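Local atomic coordinates of periplasmic beta-glucosidase (Pseudomonas aeruginosa, PDB entry 6R5U), a protein that probably hydrolyses terminal, non-reducing beta-D-glucosyl residues in the periplasm, releasing beta-D-glucose, as a member of glycosyl hydrolase family 3. Residues V663-R668 / L698-S703. The protein carries 1 engineered substitution. Numbering follows the deposited sequence. Where two conformers were deposited one is given.
With MG (magnesium ion), chain E.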
ATOM      1  N   VAL A 663     -17.621 -17.992  -8.195  1.00 22.78           N
ATOM      2  CA  VAL A 663     -16.728 -19.100  -8.619  1.00 22.74           C
ATOM      3  C   VAL A 663     -16.133 -18.700  -9.948  1.00 21.26           C
ATOM      4  O   VAL A 663     -16.866 -18.606 -10.920  1.00 23.42           O
ATOM      5  CB  VAL A 663     -17.436 -20.465  -8.743  1.00 24.68           C
ATOM      6  CG1 VAL A 663     -16.430 -21.551  -9.173  1.00 22.88           C
ATOM      7  CG2 VAL A 663     -18.138 -20.829  -7.435  1.00 25.33           C
ATOM      8  N   ALA A 664     -14.830 -18.519  -9.993  1.00 21.75           N
ATOM      9  CA  ALA A 664     -14.171 -18.078 -11.230  1.00 21.61           C
ATOM     10  C   ALA A 664     -12.722 -18.552 -11.243  1.00 22.88           C
ATOM     11  O   ALA A 664     -12.235 -19.019 -10.189  1.00 23.22           O
ATOM     12  CB  ALA A 664     -14.290 -16.588 -11.307  1.00 21.81           C
ATOM     13  N   SER A 665     -12.073 -18.438 -12.398  1.00 21.84           N
ATOM     14  CA  SER A 665     -10.664 -18.856 -12.596  0.67 24.03           C
ATOM     15  C   SER A 665      -9.728 -17.893 -11.860  1.00 24.20           C
ATOM     16  O   SER A 665      -8.579 -18.287 -11.635  1.00 26.60           O
ATOM     17  CB  SER A 665     -10.298 -18.957 -14.063  0.67 23.41           C
ATOM     18  OG  SER A 665     -10.426 -17.708 -14.740  0.67 22.94           O
ATOM     19  N   LEU A 666     -10.210 -16.681 -11.553  1.00 23.89           N
ATOM     20  CA  LEU A 666      -9.536 -15.716 -10.634  1.00 23.73           C
ATOM     21  C   LEU A 666     -10.450 -15.505  -9.432  1.00 22.38           C
ATOM     22  O   LEU A 666     -11.663 -15.557  -9.621  1.00 21.62           O
ATOM     23  CB  LEU A 666      -9.366 -14.317 -11.233  1.00 25.74           C
ATOM     24  CG  LEU A 666      -8.248 -14.009 -12.212  1.00 29.36           C
ATOM     25  CD1 LEU A 666      -8.048 -12.498 -12.218  1.00 32.36           C
ATOM     26  CD2 LEU A 666      -6.955 -14.717 -11.874  1.00 32.35           C
ATOM     27  N   SER A 667      -9.884 -15.114  -8.295  1.00 20.49           N
ATOM     28  CA  SER A 667     -10.630 -14.587  -7.133  1.00 21.07           C
ATOM     29  C   SER A 667     -11.225 -13.218  -7.516  1.00 21.06           C
ATOM     30  O   SER A 667     -10.471 -12.294  -7.756  1.00 21.65           O
ATOM     31  CB  SER A 667      -9.755 -14.534  -5.905  1.00 18.91           C
ATOM     32  OG  SER A 667     -10.492 -14.127  -4.769  1.00 17.86           O
ATOM     33  N   ARG A 668     -12.551 -13.133  -7.583  1.00 19.91           N
ATOM     34  CA  ARG A 668     -13.287 -11.938  -8.049  1.00 20.74           C
ATOM     35  C   ARG A 668     -13.789 -11.168  -6.830  1.00 19.73           C
ATOM     36  O   ARG A 668     -13.928 -11.710  -5.736  1.00 18.55           O
ATOM     37  CB  ARG A 668     -14.457 -12.342  -8.959  1.00 21.60           C
ATOM     38  CG  ARG A 668     -14.071 -13.199 -10.163  1.00 23.93           C
ATOM     39  CD  ARG A 668     -13.605 -12.384 -11.350  1.00 27.41           C
ATOM     40  NE  ARG A 668     -14.713 -11.570 -11.841  1.00 30.10           N
ATOM     41  CZ  ARG A 668     -14.740 -10.232 -11.888  1.00 36.36           C
ATOM     42  NH1 ARG A 668     -13.697  -9.474 -11.529  1.00 35.82           N
ATOM     43  NH2 ARG A 668     -15.836  -9.654 -12.345  1.00 37.19           N
ATOM     44  N   LEU A 698     -20.664  -9.261 -17.232  1.00 27.29           N
ATOM     45  CA  LEU A 698     -20.248 -10.425 -16.423  1.00 26.72           C
ATOM     46  C   LEU A 698     -18.797 -10.805 -16.713  1.00 26.37           C
ATOM     47  O   LEU A 698     -18.300 -11.760 -16.066  1.00 24.74           O
ATOM     48  CB  LEU A 698     -21.188 -11.582 -16.762  1.00 25.85           C
ATOM     49  CG  LEU A 698     -22.686 -11.300 -16.667  1.00 24.93           C
ATOM     50  CD1 LEU A 698     -23.480 -12.563 -16.953  1.00 24.68           C
ATOM     51  CD2 LEU A 698     -23.073 -10.737 -15.320  1.00 24.76           C
ATOM     52  N   LYS A 699     -18.165 -10.136 -17.672  1.00 29.37           N
ATOM     53  CA  LYS A 699     -16.812 -10.503 -18.149  1.00 31.63           C
ATOM     54  C   LYS A 699     -15.773 -10.007 -17.158  1.00 27.31           C
ATOM     55  O   LYS A 699     -16.031  -9.051 -16.470  1.00 27.19           O
ATOM     56  CB  LYS A 699     -16.483  -9.855 -19.488  1.00 37.96           C
ATOM     57  CG  LYS A 699     -17.360 -10.319 -20.632  1.00 46.62           C
ATOM     58  CD  LYS A 699     -16.920  -9.734 -21.951  1.00 49.40           C
ATOM     59  CE  LYS A 699     -17.652 -10.344 -23.116  1.00 54.12           C
ATOM     60  NZ  LYS A 699     -17.230 -11.748 -23.358  1.00 60.30           N
ATOM     61  N   PHE A 700     -14.620 -10.650 -17.161  1.00 25.12           N
ATOM     62  CA  PHE A 700     -13.437 -10.222 -16.405  1.00 23.42           C
ATOM     63  C   PHE A 700     -12.212 -10.696 -17.153  1.00 23.20           C
ATOM     64  O   PHE A 700     -12.300 -11.576 -18.014  1.00 22.85           O
ATOM     65  CB  PHE A 700     -13.459 -10.775 -14.983  1.00 24.37           C
ATOM     66  CG  PHE A 700     -13.218 -12.257 -14.910  1.00 23.36           C
ATOM     67  CD1 PHE A 700     -14.207 -13.157 -15.268  1.00 23.37           C
ATOM     68  CD2 PHE A 700     -11.984 -12.745 -14.518  1.00 23.22           C
ATOM     69  CE1 PHE A 700     -13.960 -14.518 -15.239  1.00 23.56           C
ATOM     70  CE2 PHE A 700     -11.737 -14.105 -14.472  1.00 22.05           C
ATOM     71  CZ  PHE A 700     -12.731 -14.993 -14.814  1.00 23.30           C
ATOM     72  N   TYR A 701     -11.089 -10.078 -16.824  1.00 24.67           N
ATOM     73  CA  TYR A 701      -9.771 -10.418 -17.389  1.00 25.03           C
ATOM     74  C   TYR A 701      -9.194 -11.558 -16.569  1.00 25.12           C
ATOM     75  O   TYR A 701      -9.016 -11.413 -15.333  1.00 27.07           O
ATOM     76  CB  TYR A 701      -8.864  -9.183 -17.431  1.00 27.44           C
ATOM     77  CG  TYR A 701      -9.298  -8.142 -18.437  1.00 28.37           C
ATOM     78  CD1 TYR A 701      -8.950  -8.219 -19.776  1.00 31.27           C
ATOM     79  CD2 TYR A 701     -10.097  -7.091 -18.050  1.00 29.44           C
ATOM     80  CE1 TYR A 701      -9.378  -7.270 -20.700  1.00 32.60           C
ATOM     81  CE2 TYR A 701     -10.524  -6.130 -18.949  1.00 33.38           C
ATOM     82  CZ  TYR A 701     -10.169  -6.215 -20.283  1.00 34.54           C
ATOM     83  OH  TYR A 701     -10.603  -5.247 -21.154  1.00 38.74           O
ATOM     84  N   ASP A 702      -8.860 -12.662 -17.226  1.00 25.25           N
ATOM     85  CA  ASP A 702      -8.207 -13.784 -16.515  1.00 26.35           C
ATOM     86  C   ASP A 702      -6.705 -13.490 -16.473  1.00 24.19           C
ATOM     87  O   ASP A 702      -6.295 -12.372 -16.860  1.00 23.43           O
ATOM     88  CB  ASP A 702      -8.638 -15.126 -17.096  1.00 28.94           C
ATOM     89  CG  ASP A 702      -7.910 -15.576 -18.349  1.00 32.85           C
ATOM     90  OD1 ASP A 702      -7.251 -14.726 -19.039  1.00 34.54           O
ATOM     91  OD2 ASP A 702      -8.032 -16.786 -18.641  1.00 37.89           O
ATOM     92  N   SER A 703      -5.930 -14.446 -15.983  1.00 26.27           N
ATOM     93  CA  SER A 703      -4.455 -14.356 -15.819  1.00 27.88           C
ATOM     94  C   SER A 703      -3.726 -14.074 -17.148  1.00 31.21           C
ATOM     95  O   SER A 703      -2.634 -13.484 -17.079  1.00 29.14           O
ATOM     96  CB  SER A 703      -3.924 -15.609 -15.167  1.00 29.41           C
ATOM     97  OG  SER A 703      -4.246 -15.632 -13.779  1.00 33.31           O
TER
HETATM   98 MG    MG E 801     -18.277 -17.887 -12.202  1.00 23.70          MG
HETATM   99  O   HOH W   1     -19.807 -18.456 -10.842  1.00 27.80           O
HETATM  100  O   HOH W   2     -17.314 -11.380 -13.425  1.00 34.46           O
HETATM  101  O   HOH W   3     -19.882 -17.711 -13.587  1.00 19.93           O
HETATM  102  O   HOH W   4     -16.740 -17.089 -13.380  1.00 34.81           O
HETATM  103  O   HOH W   5     -18.338 -19.802 -12.723  1.00 22.49           O
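R668 NH2 is gripped from two quarters: E672 closes a salt bridge from farther along the chain, and a water accepts from it at a doubtfully short 2.5 Å and donates to L698 O. The guanidinium lies nearly parallel to the F700 ring, the planes 4° apart, but slipped past it, with F700 CB, rather than the ring centre, under R668 CZ at 3.4 Å. The ring face takes R668 CD, in a CH-pi contact 3.8 Å from the centroid; bends at chi2 (-85°) and chi3 (-65°) fold the arginine chain over F700. At the ring's edge, near its plane, S665 OG in one of its two conformers lies 3.6 Å from F700 CZ and hydrogen-bonds to E710. L666 extends the apolar patch, its CB 4.0 Å from F700 CE2, while CD1 reaches Y701 O and CD2 meets S703 OG; V229 of the second subunit packs on L666 and S703. Just upstream, V663 O binds the magnesium ion at 2.0 Å, with four waters and D661 completing the six ligands. The contact thus joins a metal-binding loop between strands 651-660 and 672-681 to the short hairpin 700-701/707-708, within the fibronectin type III-like domain of this family 3 glucosidase.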